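Local coordinates for protein N2152 (Neocallimastix frontalis, PDB 5U22) that probably hydrolyses arabinosyl linkages in carbohydrates, as a family 39 glycoside hydrolase of a rumen anaerobic fungus, at residues K179-M193 / L206-I218. Numbering follows the deposited sequence.
Sequences KIIGPSFSWYEENKM and LPDIIAWHELSGI. With EDO (1,2-ethanediol), chain D.
Tyr-188 drives the edge of its ring into the face of Trp-212, with CD1 3.6 Å above the indole plane near its centre and the two planes at 54°. The backbone lays Tyr-188 CB over the five-membered ring of Trp-212, a CH-pi contact 4.0 Å from that centroid, and CG, anti to the backbone N (chi1 -174°), swings the phenol ring so that CD1 comes onto the indole. From the first turn of helix 190-202, Met-193 bends its chain so that CE lies 3.7 Å from Trp-212 CE3 and also meets Ile-210 CG1. The indole is held from its rim as well: NE1 donates to Glu-214 OE2 in the ring plane (2.9 Å), and that oxygen is also hydrogen-bonded to His-224.

Behind this packing, strands 180-185 and 209-212 run parallel, 14° apart. Gly-182 N bonds to Ile-209 O and Ala-211 N to Gly-182 O, while Ile-181 CG2 presses on Ala-211 CB at 3.6 Å. Beyond the cis peptide before Pro-183, His-213 N reaches Phe-185 O (2.9 Å). Buried here too, Ser-184 OG is hydrogen-bonded to Glu-143 and His-213 ND1 to Glu-147. Asp-208 is a firm tie: OD2 takes Ile-180 N on its anti side at 2.9 Å, and OD1 forms a salt bridge with Arg-172.

Looser are the exposed Lys-179 chain, its amine leading away, and the rim at Trp-187 and Ser-216, where one water links Ser-186 O (2.7 Å) to Leu-215 N. Parallel neighbouring strands joined by helix 190-202 make this a right-handed beta-alpha-beta crossover of the TIM barrel.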
loop_
_atom_site.group_PDB
_atom_site.type_symbol
_atom_site.label_atom_id
_atom_site.label_comp_id
_atom_site.label_asym_id
_atom_site.label_seq_id
_atom_site.Cartn_x
_atom_site.Cartn_y
_atom_site.Cartn_z
ATOM N N LYS A 179 1.097 -5.677 -17.841
ATOM C CA LYS A 179 2.219 -5.887 -16.939
ATOM C C LYS A 179 2.131 -7.258 -16.285
ATOM O O LYS A 179 1.042 -7.783 -16.040
ATOM C CB LYS A 179 2.239 -4.816 -15.856
ATOM C CG LYS A 179 2.287 -3.397 -16.403
ATOM C CD LYS A 179 3.702 -3.030 -16.785
ATOM C CE LYS A 179 3.812 -1.561 -17.164
ATOM N NZ LYS A 179 3.105 -1.282 -18.430
ATOM N N ILE A 180 3.298 -7.830 -15.992
ATOM C CA ILE A 180 3.409 -9.084 -15.251
ATOM C C ILE A 180 4.032 -8.787 -13.892
ATOM O O ILE A 180 5.077 -8.127 -13.807
ATOM C CB ILE A 180 4.223 -10.126 -16.029
ATOM C CG1 ILE A 180 3.489 -10.499 -17.322
ATOM C CG2 ILE A 180 4.422 -11.375 -15.180
ATOM C CD1 ILE A 180 4.289 -11.445 -18.241
ATOM N N ILE A 181 3.402 -9.289 -12.830
ATOM C CA ILE A 181 3.709 -8.906 -11.456
ATOM C C ILE A 181 4.153 -10.136 -10.679
ATOM O O ILE A 181 3.492 -11.176 -10.731
ATOM C CB ILE A 181 2.481 -8.280 -10.770
ATOM C CG1 ILE A 181 2.030 -7.014 -11.492
ATOM C CG2 ILE A 181 2.770 -7.983 -9.289
ATOM C CD1 ILE A 181 0.651 -6.545 -11.036
ATOM N N GLY A 182 5.242 -10.007 -9.928
ATOM C CA GLY A 182 5.637 -11.071 -9.017
ATOM C C GLY A 182 7.016 -10.821 -8.452
ATOM O O GLY A 182 7.594 -9.765 -8.689
ATOM N N PRO A 183 7.572 -11.797 -7.727
ATOM C CA PRO A 183 7.063 -13.153 -7.499
ATOM C C PRO A 183 6.133 -13.288 -6.298
ATOM O O PRO A 183 5.723 -14.405 -6.013
ATOM C CB PRO A 183 8.342 -13.948 -7.269
ATOM C CG PRO A 183 9.225 -12.979 -6.553
ATOM C CD PRO A 183 8.894 -11.601 -7.103
ATOM N N SER A 184 5.831 -12.185 -5.605
ATOM C CA SER A 184 4.805 -12.148 -4.553
ATOM C C SER A 184 5.196 -12.951 -3.308
ATOM O O SER A 184 4.338 -13.556 -2.660
ATOM C CB SER A 184 3.450 -12.623 -5.090
ATOM O OG SER A 184 3.153 -11.980 -6.324
ATOM N N PHE A 185 6.479 -12.925 -2.946
ATOM C CA PHE A 185 6.948 -13.617 -1.750
ATOM C C PHE A 185 6.151 -13.190 -0.523
ATOM O O PHE A 185 5.785 -12.019 -0.372
ATOM C CB PHE A 185 8.415 -13.300 -1.460
ATOM C CG PHE A 185 9.390 -13.760 -2.500
ATOM C CD1 PHE A 185 9.335 -15.027 -3.029
ATOM C CD2 PHE A 185 10.423 -12.914 -2.896
ATOM C CE1 PHE A 185 10.274 -15.440 -3.961
ATOM C CE2 PHE A 185 11.360 -13.320 -3.836
ATOM C CZ PHE A 185 11.286 -14.589 -4.363
ATOM N N SER A 186 5.939 -14.141 0.394
ATOM C CA SER A 186 5.288 -13.803 1.658
ATOM C C SER A 186 6.154 -12.880 2.511
ATOM O O SER A 186 5.633 -12.020 3.236
ATOM C CB SER A 186 4.963 -15.064 2.439
ATOM O OG SER A 186 4.336 -14.714 3.650
ATOM N N TRP A 187 7.466 -13.068 2.474
ATOM C CA TRP A 187 8.376 -12.174 3.169
ATOM C C TRP A 187 9.628 -11.997 2.329
ATOM O O TRP A 187 9.990 -12.863 1.526
ATOM C CB TRP A 187 8.736 -12.685 4.576
ATOM C CG TRP A 187 9.536 -13.957 4.567
ATOM C CD1 TRP A 187 10.903 -14.075 4.561
ATOM C CD2 TRP A 187 9.019 -15.289 4.557
ATOM N NE1 TRP A 187 11.264 -15.406 4.541
ATOM C CE2 TRP A 187 10.126 -16.170 4.546
ATOM C CE3 TRP A 187 7.726 -15.826 4.560
ATOM C CZ2 TRP A 187 9.976 -17.556 4.533
ATOM C CZ3 TRP A 187 7.577 -17.207 4.546
ATOM C CH2 TRP A 187 8.696 -18.056 4.533
ATOM N N TYR A 188 10.284 -10.859 2.518
ATOM C CA TYR A 188 11.501 -10.572 1.774
ATOM C C TYR A 188 12.695 -11.260 2.428
ATOM O O TYR A 188 12.857 -11.224 3.654
ATOM C CB TYR A 188 11.737 -9.062 1.698
ATOM C CG TYR A 188 12.905 -8.724 0.807
ATOM C CD1 TYR A 188 12.712 -8.438 -0.539
ATOM C CD2 TYR A 188 14.202 -8.728 1.303
ATOM C CE1 TYR A 188 13.796 -8.146 -1.371
ATOM C CE2 TYR A 188 15.283 -8.444 0.494
ATOM C CZ TYR A 188 15.073 -8.153 -0.844
ATOM O OH TYR A 188 16.155 -7.872 -1.643
ATOM N N GLU A 189 13.539 -11.881 1.607
ATOM C CA GLU A 189 14.852 -12.333 2.055
ATOM C C GLU A 189 15.806 -12.215 0.873
ATOM O O GLU A 189 15.424 -12.497 -0.262
ATOM C CB GLU A 189 14.793 -13.766 2.604
ATOM C CG GLU A 189 16.042 -14.203 3.333
ATOM C CD GLU A 189 17.107 -14.721 2.392
ATOM O OE1 GLU A 189 16.740 -15.444 1.434
ATOM O OE2 GLU A 189 18.305 -14.396 2.601
ATOM N N GLU A 190 17.037 -11.777 1.137
ATOM C CA GLU A 190 17.898 -11.345 0.038
ATOM C C GLU A 190 18.315 -12.504 -0.863
ATOM O O GLU A 190 18.319 -12.362 -2.093
ATOM C CB GLU A 190 19.117 -10.623 0.589
ATOM C CG GLU A 190 20.050 -10.110 -0.477
ATOM C CD GLU A 190 21.093 -9.195 0.098
ATOM O OE1 GLU A 190 20.756 -8.029 0.405
ATOM O OE2 GLU A 190 22.235 -9.657 0.287
ATOM N N ASN A 191 18.699 -13.646 -0.279
ATOM C CA ASN A 191 19.104 -14.792 -1.094
ATOM C C ASN A 191 17.959 -15.268 -1.977
ATOM O O ASN A 191 18.160 -15.597 -3.154
ATOM C CB ASN A 191 19.578 -15.935 -0.201
ATOM C CG ASN A 191 21.035 -15.798 0.223
ATOM O OD1 ASN A 191 21.696 -14.817 -0.088
ATOM N ND2 ASN A 191 21.529 -16.788 0.951
ATOM N N LYS A 192 16.747 -15.318 -1.414
ATOM C CA LYS A 192 15.570 -15.755 -2.149
ATOM C C LYS A 192 15.289 -14.829 -3.326
ATOM O O LYS A 192 15.031 -15.285 -4.451
ATOM C CB LYS A 192 14.382 -15.802 -1.183
ATOM C CG LYS A 192 13.059 -16.203 -1.794
ATOM C CD LYS A 192 12.037 -16.522 -0.703
ATOM C CE LYS A 192 11.833 -15.347 0.249
ATOM N NZ LYS A 192 10.895 -15.655 1.367
ATOM N N MET A 193 15.352 -13.519 -3.089
ATOM C CA MET A 193 15.108 -12.557 -4.162
ATOM C C MET A 193 16.211 -12.612 -5.213
ATOM O O MET A 193 15.936 -12.605 -6.416
ATOM C CB MET A 193 14.996 -11.142 -3.594
ATOM C CG MET A 193 14.804 -10.069 -4.668
ATOM S SD MET A 193 13.277 -10.273 -5.623
ATOM C CE MET A 193 12.075 -9.599 -4.476
ATOM N N LEU A 206 11.848 -11.608 -16.295
ATOM C CA LEU A 206 11.768 -10.622 -15.224
ATOM C C LEU A 206 10.372 -10.015 -15.178
ATOM O O LEU A 206 9.824 -9.645 -16.225
ATOM C CB LEU A 206 12.799 -9.512 -15.423
ATOM C CG LEU A 206 14.275 -9.834 -15.180
ATOM C CD1 LEU A 206 15.143 -8.730 -15.745
ATOM C CD2 LEU A 206 14.546 -9.999 -13.688
ATOM N N PRO A 207 9.775 -9.876 -13.993
ATOM C CA PRO A 207 8.488 -9.183 -13.905
ATOM C C PRO A 207 8.634 -7.727 -14.325
ATOM O O PRO A 207 9.710 -7.131 -14.236
ATOM C CB PRO A 207 8.116 -9.307 -12.419
ATOM C CG PRO A 207 9.415 -9.458 -11.712
ATOM C CD PRO A 207 10.342 -10.192 -12.672
ATOM N N ASP A 208 7.534 -7.158 -14.810
ATOM C CA ASP A 208 7.515 -5.717 -15.037
ATOM C C ASP A 208 7.413 -4.949 -13.731
ATOM O O ASP A 208 7.948 -3.839 -13.619
ATOM C CB ASP A 208 6.352 -5.352 -15.939
ATOM C CG ASP A 208 6.403 -6.087 -17.235
ATOM O OD1 ASP A 208 7.483 -6.065 -17.867
ATOM O OD2 ASP A 208 5.387 -6.708 -17.596
ATOM N N ILE A 209 6.715 -5.515 -12.750
ATOM C CA ILE A 209 6.527 -4.913 -11.436
ATOM C C ILE A 209 6.919 -5.969 -10.410
ATOM O O ILE A 209 6.351 -7.071 -10.404
ATOM C CB ILE A 209 5.071 -4.455 -11.214
ATOM C CG1 ILE A 209 4.577 -3.605 -12.394
ATOM C CG2 ILE A 209 4.953 -3.674 -9.906
ATOM C CD1 ILE A 209 3.070 -3.312 -12.367
ATOM N N ILE A 210 7.901 -5.646 -9.563
ATOM C CA ILE A 210 8.383 -6.579 -8.548
ATOM C C ILE A 210 7.440 -6.529 -7.355
ATOM O O ILE A 210 6.980 -5.457 -6.950
ATOM C CB ILE A 210 9.834 -6.242 -8.148
ATOM C CG1 ILE A 210 10.493 -7.406 -7.399
ATOM C CG2 ILE A 210 9.901 -4.961 -7.312
ATOM C CD1 ILE A 210 10.851 -8.579 -8.319
ATOM N N ALA A 211 7.128 -7.693 -6.790
ATOM C CA ALA A 211 6.125 -7.778 -5.742
ATOM C C ALA A 211 6.614 -8.663 -4.608
ATOM O O ALA A 211 7.143 -9.754 -4.844
ATOM C CB ALA A 211 4.805 -8.359 -6.285
ATOM N N TRP A 212 6.410 -8.197 -3.379
ATOM C CA TRP A 212 6.485 -9.060 -2.209
ATOM C C TRP A 212 5.602 -8.465 -1.126
ATOM O O TRP A 212 5.029 -7.383 -1.291
ATOM C CB TRP A 212 7.924 -9.240 -1.714
ATOM C CG TRP A 212 8.619 -8.042 -1.125
ATOM C CD1 TRP A 212 8.622 -7.651 0.196
ATOM C CD2 TRP A 212 9.470 -7.117 -1.820
ATOM N NE1 TRP A 212 9.411 -6.529 0.347
ATOM C CE2 TRP A 212 9.942 -6.183 -0.869
ATOM C CE3 TRP A 212 9.873 -6.985 -3.157
ATOM C CZ2 TRP A 212 10.794 -5.120 -1.214
ATOM C CZ3 TRP A 212 10.729 -5.944 -3.500
ATOM C CH2 TRP A 212 11.182 -5.022 -2.527
ATOM N N HIS A 213 5.504 -9.181 -0.010
ATOM C CA HIS A 213 4.628 -8.808 1.089
ATOM C C HIS A 213 5.448 -8.363 2.289
ATOM O O HIS A 213 6.570 -8.829 2.503
ATOM C CB HIS A 213 3.731 -9.978 1.463
ATOM C CG HIS A 213 2.840 -10.409 0.345
ATOM N ND1 HIS A 213 2.149 -11.603 0.353
ATOM C CD2 HIS A 213 2.531 -9.800 -0.826
ATOM C CE1 HIS A 213 1.454 -11.706 -0.766
ATOM N NE2 HIS A 213 1.674 -10.630 -1.503
ATOM N N GLU A 214 4.878 -7.446 3.071
ATOM C CA GLU A 214 5.505 -6.960 4.307
ATOM C C GLU A 214 4.480 -7.126 5.425
ATOM O O GLU A 214 3.798 -6.180 5.836
ATOM C CB GLU A 214 5.993 -5.507 4.172
ATOM C CG GLU A 214 7.155 -5.315 3.176
ATOM C CD GLU A 214 8.499 -5.831 3.700
ATOM O OE1 GLU A 214 8.535 -6.533 4.745
ATOM O OE2 GLU A 214 9.527 -5.514 3.054
ATOM N N LEU A 215 4.389 -8.355 5.930
ATOM C CA LEU A 215 3.404 -8.711 6.937
ATOM C C LEU A 215 4.042 -9.482 8.090
ATOM O O LEU A 215 3.322 -10.049 8.914
ATOM C CB LEU A 215 2.263 -9.518 6.292
ATOM C CG LEU A 215 2.655 -10.617 5.293
ATOM C CD1 LEU A 215 3.305 -11.842 5.976
ATOM C CD2 LEU A 215 1.421 -11.036 4.500
ATOM N N SER A 216 5.376 -9.484 8.178
ATOM C CA SER A 216 6.130 -10.318 9.106
ATOM C C SER A 216 6.827 -9.524 10.196
ATOM O O SER A 216 7.530 -10.120 11.013
ATOM C CB SER A 216 7.190 -11.126 8.343
ATOM O OG SER A 216 6.599 -11.923 7.347
ATOM N N GLY A 217 6.659 -8.204 10.227
ATOM C CA GLY A 217 7.400 -7.349 11.139
ATOM C C GLY A 217 7.926 -6.141 10.397
ATOM O O GLY A 217 8.593 -6.280 9.369
ATOM N N ILE A 218 7.633 -4.944 10.900
ATOM C CA ILE A 218 7.899 -3.743 10.114
ATOM C C ILE A 218 9.362 -3.298 10.173
ATOM O O ILE A 218 9.813 -2.571 9.279
ATOM C CB ILE A 218 6.957 -2.620 10.582
ATOM C CG1 ILE A 218 6.864 -1.529 9.506
ATOM C CG2 ILE A 218 7.428 -2.062 11.929
ATOM C CD1 ILE A 218 5.900 -0.409 9.827
HETATM C C1 EDO D . 17.580 -8.414 3.282
HETATM O O1 EDO D . 17.661 -7.187 3.944
HETATM C C2 EDO D . 17.089 -9.442 4.271
HETATM O O2 EDO D . 17.423 -10.717 3.739
HETATM O O HOH W 1 6.440 -10.380 5.207
HETATM O O HOH W 2 9.001 -9.335 4.653
#